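PDB 1GYE: arabinan endo-1,5-alpha-l-arabinosidase A from Cellvibrio cellulosa, which cleaves the alpha-1,5-linked arabinofuranosyl bonds of linear arabinan, releasing almost exclusively arabinotriose during breakdown of the plant cell wall. Local coordinates for residues 84-89 / 114-119; 121-126 / 140-145. One frame throughout, in Å; residues are numbered along the deposited sequence.

Interaction 1 (84-89 / 114-119); sequences GKNTSA and IESVPQ. With AHR (alpha-L-arabinofuranose), chain B; AHR (alpha-L-arabinofuranose), chain C.
Ser116 holds residues 86 to 88 twice, once with its hydroxyl and once with its backbone. Its OG gives a 2.6 Å hydrogen bond to Asn86 O, reaching that oxygen at a tilt of 32° from the carbonyl plane; chi1 of 51°, which places OG between backbone N and carbonyl carbon, brings it within bonding distance. The second bond, Ser116 N to Ser88 O at 2.9 Å, makes Ser88 and Ser116 an antiparallel hydrogen-bonded pair, and the two serine side chains share one face of the sheet. One residue on, Ala89 and Glu115 form a non-hydrogen-bonded pair on the other face, their CB atoms 3.8 Å apart.

Next to this pairing, Pro118 does the packing. Its CG meets Thr87 CG2 at 3.6 Å, while the Asn86 side chain runs past the ring in the opposite direction, with OD1 3.5 Å from Pro118 CA. Asn86 ND2 donates to Trp123 O and also to a water, which in turn accepts from Gln119 N. Beyond the pairing, the 84-89 chain reaches the bound sugars: Gly84 N donates to O3 of the chain C arabinofuranose at 2.7 Å, and Lys85 NZ to O1 of the chain B arabinofuranose at 3.0 Å.

Glu115 OE2 forms a salt bridge with Arg53, and both Glu115 and Ala89 pack on Val54 of helix 51-54. The contact thus closes the antiparallel pair 88-95 and 108-116, with strand 73-80 on the far side of 88-95.

Interaction 2 (121-126 / 140-145); sequences DLWNAI and MSFGSF. With AHR (alpha-L-arabinofuranose), chain C.
Phe142 turns the edge of its ring toward the face of Trp123, an offset edge-to-face pair with planes at 78° and centroids 5.5 Å apart between the phenyl and the six-membered indole ring. Phe142 CZ lies off toward the rim of the indole, and the closest carbons are Trp123 CE3 and Phe142 CE2 at 3.6 Å. Asp121 CB covers the opposite indole face, so the ring is held between a neighbour in its own loop and the strand residue.

The rim of Phe142 also meets backbone oxygens: Asn124 O lies in the ring plane, 3.5 Å from Phe142 CD2, and Ile126 O is likewise at its edge. Ile126 O is taken up by Gly143 N, a 2.8 Å hydrogen bond. The loop is bent there by an inverse gamma turn centred on Ala125, in which Ile126 N returns to Asn124 O.

Farther along, Ile126 CD1 packs on Ser144 CB at 3.5 Å. A chi1 of 178° carries Ser144 OG toward the chain C arabinofuranose, where it accepts from O2 at 2.7 Å; it also bonds Glu190. Asn124 ND2 reaches the same sugar oxygen through a weak bond of 3.0 Å, and its OD1 has Ser88 as partner. Phe145 lays one ring face against the sugar, with C1 3.6 Å above its plane and offset toward the rim, aromatic-sugar packing familiar in carbohydrate sites. Asn124, Ser144 and Phe145 form part of the substrate pocket, with the aromatic pair away from the sugar, in a family 43 five-bladed beta-propeller where Glu190 is probably the proton donor.

In the fold
Interactions 1 and 2 follow one another along the chain, their centres about 8 Å apart, and grip the same chain C arabinofuranose: 84-89 through the backbone at O3, 121-126 and 140-145 through side chains at O2. They are joined directly as well. Ser88 OG lies 2.7 Å from Asn124 OD1, a probable hydrogen bond that would steady the amide whose other end meets the sugar, and Ser116 OG is 3.1 Å from Ala125 N, probably bonded too. Ser88 and Ser116 thus act as second shell to the loop 121-126, while Gly84 and Lys85 meet the sugars themselves. Both Asn124 and Ser144 meet the sugar beside Glu190.

Interaction 1 (84-89 / 114-119)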
loop_
_atom_site.group_PDB
_atom_site.type_symbol
_atom_site.label_atom_id
_atom_site.label_comp_id
_atom_site.label_asym_id
_atom_site.label_seq_id
_atom_site.Cartn_x
_atom_site.Cartn_y
_atom_site.Cartn_z
ATOM N N GLY A 84 16.245 2.663 3.459
ATOM C CA GLY A 84 16.674 4.033 3.633
ATOM C C GLY A 84 17.237 4.739 2.398
ATOM O O GLY A 84 17.890 5.772 2.554
ATOM N N LYS A 85 17.021 4.174 1.211
ATOM C CA LYS A 85 17.511 4.766 -0.027
ATOM C C LYS A 85 16.346 4.969 -0.962
ATOM O O LYS A 85 15.309 4.278 -0.823
ATOM C CB LYS A 85 18.507 3.850 -0.702
ATOM C CG LYS A 85 19.732 3.579 0.169
ATOM C CD LYS A 85 20.829 2.908 -0.621
ATOM C CE LYS A 85 22.075 2.600 0.263
ATOM N NZ LYS A 85 22.657 3.893 0.694
ATOM N N ASN A 86 16.489 5.927 -1.888
ATOM C CA ASN A 86 15.462 6.056 -2.928
ATOM C C ASN A 86 15.955 5.583 -4.317
ATOM O O ASN A 86 15.439 6.028 -5.375
ATOM C CB ASN A 86 14.793 7.442 -2.934
ATOM C CG ASN A 86 15.730 8.559 -3.446
ATOM O OD1 ASN A 86 16.963 8.533 -3.258
ATOM N ND2 ASN A 86 15.134 9.526 -4.137
ATOM N N THR A 87 16.922 4.656 -4.310
ATOM C CA THR A 87 17.185 3.866 -5.496
ATOM C C THR A 87 16.066 2.825 -5.519
ATOM O O THR A 87 16.178 1.740 -4.901
ATOM C CB THR A 87 18.522 3.140 -5.409
ATOM O OG1 THR A 87 18.499 2.350 -4.218
ATOM C CG2 THR A 87 19.726 4.130 -5.234
ATOM N N SER A 88 14.991 3.156 -6.228
ATOM C CA SER A 88 13.791 2.362 -6.154
ATOM C C SER A 88 13.045 2.397 -7.477
ATOM O O SER A 88 13.179 3.367 -8.245
ATOM C CB SER A 88 12.873 2.905 -5.050
ATOM O OG SER A 88 13.530 2.906 -3.797
ATOM N N ALA A 89 12.241 1.358 -7.724
ATOM C CA ALA A 89 11.317 1.375 -8.858
ATOM C C ALA A 89 10.097 0.542 -8.563
ATOM O O ALA A 89 10.137 -0.409 -7.781
ATOM C CB ALA A 89 11.970 0.907 -10.093
ATOM N N ILE A 114 7.585 3.247 -12.828
ATOM C CA ILE A 114 8.308 4.480 -12.468
ATOM C C ILE A 114 9.506 4.141 -11.569
ATOM O O ILE A 114 9.464 3.156 -10.852
ATOM C CB ILE A 114 7.305 5.572 -11.828
ATOM C CG1 ILE A 114 7.963 6.931 -11.622
ATOM C CG2 ILE A 114 6.659 5.119 -10.500
ATOM C CD1 ILE A 114 8.093 7.786 -12.912
ATOM N N GLU A 115 10.588 4.912 -11.653
ATOM C CA GLU A 115 11.797 4.684 -10.895
ATOM C C GLU A 115 12.278 6.038 -10.326
ATOM O O GLU A 115 12.215 7.054 -11.025
ATOM C CB GLU A 115 12.830 4.159 -11.860
ATOM C CG GLU A 115 14.270 4.221 -11.391
ATOM C CD GLU A 115 15.202 3.381 -12.258
ATOM O OE1 GLU A 115 14.793 2.923 -13.375
ATOM O OE2 GLU A 115 16.359 3.151 -11.808
ATOM N N SER A 116 12.747 6.072 -9.084
ATOM C CA SER A 116 13.286 7.295 -8.526
ATOM C C SER A 116 14.783 7.155 -8.533
ATOM O O SER A 116 15.302 6.037 -8.402
ATOM C CB SER A 116 12.821 7.498 -7.109
ATOM O OG SER A 116 13.071 6.328 -6.341
ATOM N N VAL A 117 15.469 8.298 -8.652
ATOM C CA VAL A 117 16.943 8.383 -8.701
ATOM C C VAL A 117 17.484 9.418 -7.673
ATOM O O VAL A 117 17.069 10.613 -7.656
ATOM C CB VAL A 117 17.388 8.813 -10.125
ATOM C CG1 VAL A 117 18.915 9.035 -10.232
ATOM C CG2 VAL A 117 16.885 7.791 -11.194
ATOM N N PRO A 118 18.417 8.995 -6.834
ATOM C CA PRO A 118 18.981 9.879 -5.802
ATOM C C PRO A 118 19.461 11.162 -6.433
ATOM O O PRO A 118 20.124 11.043 -7.471
ATOM C CB PRO A 118 20.213 9.086 -5.320
ATOM C CG PRO A 118 19.792 7.688 -5.503
ATOM C CD PRO A 118 19.041 7.659 -6.819
ATOM N N GLN A 119 19.197 12.327 -5.810
ATOM C CA GLN A 119 19.650 13.639 -6.313
ATOM C C GLN A 119 18.809 14.184 -7.468
ATOM O O GLN A 119 18.716 15.427 -7.691
ATOM C CB GLN A 119 21.114 13.663 -6.686
ATOM C CG GLN A 119 22.114 13.218 -5.558
ATOM C CD GLN A 119 22.256 14.273 -4.433
ATOM O OE1 GLN A 119 22.333 15.498 -4.692
ATOM N NE2 GLN A 119 22.261 13.806 -3.198
HETATM O O5 AHR B . 17.976 5.108 7.825
HETATM C C5 AHR B . 18.363 4.362 6.659
HETATM C C4 AHR B . 19.875 4.197 6.606
HETATM O O4 AHR B . 20.319 4.703 5.346
HETATM C C3 AHR B . 20.301 2.727 6.603
HETATM O O3 AHR B . 20.961 2.306 7.796
HETATM C C2 AHR B . 21.270 2.635 5.457
HETATM O O2 AHR B . 21.347 1.293 4.977
HETATM C C1 AHR B . 20.561 3.573 4.508
HETATM O O1 AHR B . 21.321 3.935 3.361
HETATM O O5 AHR C . 10.710 1.156 5.510
HETATM C C5 AHR C . 10.725 2.014 4.414
HETATM C C4 AHR C . 12.073 2.652 4.508
HETATM O O4 AHR C . 12.005 3.748 5.400
HETATM C C3 AHR C . 12.408 3.144 3.133
HETATM O O3 AHR C . 13.651 2.542 2.792
HETATM C C2 AHR C . 12.536 4.637 3.285
HETATM O O2 AHR C . 11.524 5.227 2.469
HETATM C C1 AHR C . 12.378 4.941 4.755
HETATM O O HOH W 1 16.954 12.156 -4.111
#

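Interaction 2 (121-126 / 140-145)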
loop_
_atom_site.group_PDB
_atom_site.type_symbol
_atom_site.label_atom_id
_atom_site.label_comp_id
_atom_site.label_asym_id
_atom_site.label_seq_id
_atom_site.Cartn_x
_atom_site.Cartn_y
_atom_site.Cartn_z
ATOM N N ASP A 121 15.367 13.010 -7.926
ATOM C CA ASP A 121 14.004 13.028 -7.431
ATOM C C ASP A 121 13.845 13.243 -5.948
ATOM O O ASP A 121 14.555 12.638 -5.160
ATOM C CB ASP A 121 13.317 11.716 -7.805
ATOM C CG ASP A 121 13.403 11.424 -9.294
ATOM O OD1 ASP A 121 13.205 12.370 -10.114
ATOM O OD2 ASP A 121 13.722 10.288 -9.723
ATOM N N LEU A 122 12.891 14.076 -5.548
ATOM C CA LEU A 122 12.580 14.162 -4.146
ATOM C C LEU A 122 11.354 13.302 -3.741
ATOM O O LEU A 122 10.411 13.763 -3.102
ATOM C CB LEU A 122 12.485 15.618 -3.724
ATOM C CG LEU A 122 13.415 16.047 -2.544
ATOM C CD1 LEU A 122 14.873 15.497 -2.619
ATOM C CD2 LEU A 122 13.446 17.569 -2.363
ATOM N N TRP A 123 11.423 12.022 -4.083
ATOM C CA TRP A 123 10.362 11.079 -3.801
ATOM C C TRP A 123 10.971 9.726 -3.985
ATOM O O TRP A 123 12.038 9.643 -4.543
ATOM C CB TRP A 123 9.166 11.251 -4.746
ATOM C CG TRP A 123 9.408 11.635 -6.234
ATOM C CD1 TRP A 123 9.380 12.882 -6.761
ATOM C CD2 TRP A 123 9.631 10.747 -7.348
ATOM N NE1 TRP A 123 9.591 12.841 -8.121
ATOM C CE2 TRP A 123 9.750 11.544 -8.509
ATOM C CE3 TRP A 123 9.732 9.359 -7.483
ATOM C CZ2 TRP A 123 9.960 10.999 -9.796
ATOM C CZ3 TRP A 123 9.960 8.802 -8.771
ATOM C CH2 TRP A 123 10.069 9.622 -9.901
ATOM N N ASN A 124 10.311 8.671 -3.518
ATOM C CA ASN A 124 10.876 7.354 -3.462
ATOM C C ASN A 124 9.871 6.451 -4.113
ATOM O O ASN A 124 8.777 6.317 -3.601
ATOM C CB ASN A 124 11.012 6.971 -1.994
ATOM C CG ASN A 124 11.816 5.717 -1.806
ATOM O OD1 ASN A 124 12.369 5.158 -2.777
ATOM N ND2 ASN A 124 11.920 5.258 -0.550
ATOM N N ALA A 125 10.186 5.869 -5.273
ATOM C CA ALA A 125 9.198 5.054 -5.993
ATOM C C ALA A 125 8.966 3.701 -5.303
ATOM O O ALA A 125 9.378 2.660 -5.800
ATOM C CB ALA A 125 9.644 4.835 -7.437
ATOM N N ILE A 126 8.340 3.731 -4.134
ATOM C CA ILE A 126 7.772 2.534 -3.536
ATOM C C ILE A 126 6.294 2.731 -3.179
ATOM O O ILE A 126 5.782 3.864 -3.181
ATOM C CB ILE A 126 8.580 2.081 -2.295
ATOM C CG1 ILE A 126 8.460 3.091 -1.172
ATOM C CG2 ILE A 126 10.100 1.791 -2.631
ATOM C CD1 ILE A 126 9.059 2.548 0.111
ATOM N N MET A 140 -1.911 6.081 -10.335
ATOM C CA MET A 140 -1.121 5.442 -9.291
ATOM C C MET A 140 -0.780 6.494 -8.231
ATOM O O MET A 140 -0.344 7.626 -8.556
ATOM C CB MET A 140 0.183 4.908 -9.852
ATOM C CG MET A 140 1.134 4.365 -8.797
ATOM S SD MET A 140 2.605 3.536 -9.441
ATOM C CE MET A 140 1.936 2.283 -10.436
ATOM N N SER A 141 -1.039 6.189 -6.965
ATOM C CA SER A 141 -0.434 6.983 -5.894
ATOM C C SER A 141 0.705 6.105 -5.347
ATOM O O SER A 141 0.642 4.837 -5.458
ATOM C CB SER A 141 -1.459 7.324 -4.826
ATOM O OG SER A 141 -1.845 6.189 -4.061
ATOM N N PHE A 142 1.755 6.752 -4.830
ATOM C CA PHE A 142 2.910 6.036 -4.268
ATOM C C PHE A 142 3.716 6.970 -3.331
ATOM O O PHE A 142 3.426 8.168 -3.274
ATOM C CB PHE A 142 3.807 5.520 -5.387
ATOM C CG PHE A 142 4.630 6.587 -6.034
ATOM C CD1 PHE A 142 4.092 7.366 -7.062
ATOM C CD2 PHE A 142 5.946 6.826 -5.611
ATOM C CE1 PHE A 142 4.842 8.416 -7.676
ATOM C CE2 PHE A 142 6.710 7.841 -6.201
ATOM C CZ PHE A 142 6.157 8.653 -7.242
ATOM N N GLY A 143 4.713 6.415 -2.621
ATOM C CA GLY A 143 5.734 7.215 -1.962
ATOM C C GLY A 143 6.045 6.867 -0.521
ATOM O O GLY A 143 5.299 6.125 0.156
ATOM N N SER A 144 7.146 7.422 -0.049
ATOM C CA SER A 144 7.652 7.159 1.297
ATOM C C SER A 144 8.749 8.180 1.608
ATOM O O SER A 144 9.700 8.264 0.843
ATOM C CB SER A 144 8.278 5.781 1.289
ATOM O OG SER A 144 8.835 5.433 2.534
ATOM N N PHE A 145 8.603 8.975 2.673
ATOM C CA PHE A 145 9.613 9.965 3.056
ATOM C C PHE A 145 9.986 10.905 1.903
ATOM O O PHE A 145 9.170 11.123 0.971
ATOM C CB PHE A 145 10.851 9.253 3.570
ATOM C CG PHE A 145 10.637 8.593 4.867
ATOM C CD1 PHE A 145 9.782 7.490 4.964
ATOM C CD2 PHE A 145 11.222 9.090 6.024
ATOM C CE1 PHE A 145 9.541 6.853 6.217
ATOM C CE2 PHE A 145 11.017 8.434 7.276
ATOM C CZ PHE A 145 10.167 7.320 7.362
HETATM O O5 AHR C . 10.710 1.156 5.510
HETATM C C5 AHR C . 10.725 2.014 4.414
HETATM C C4 AHR C . 12.073 2.652 4.508
HETATM O O4 AHR C . 12.005 3.748 5.400
HETATM C C3 AHR C . 12.408 3.144 3.133
HETATM O O3 AHR C . 13.651 2.542 2.792
HETATM C C2 AHR C . 12.536 4.637 3.285
HETATM O O2 AHR C . 11.524 5.227 2.469
HETATM C C1 AHR C . 12.378 4.941 4.755
HETATM O O HOH W 2 8.351 9.823 -1.279
#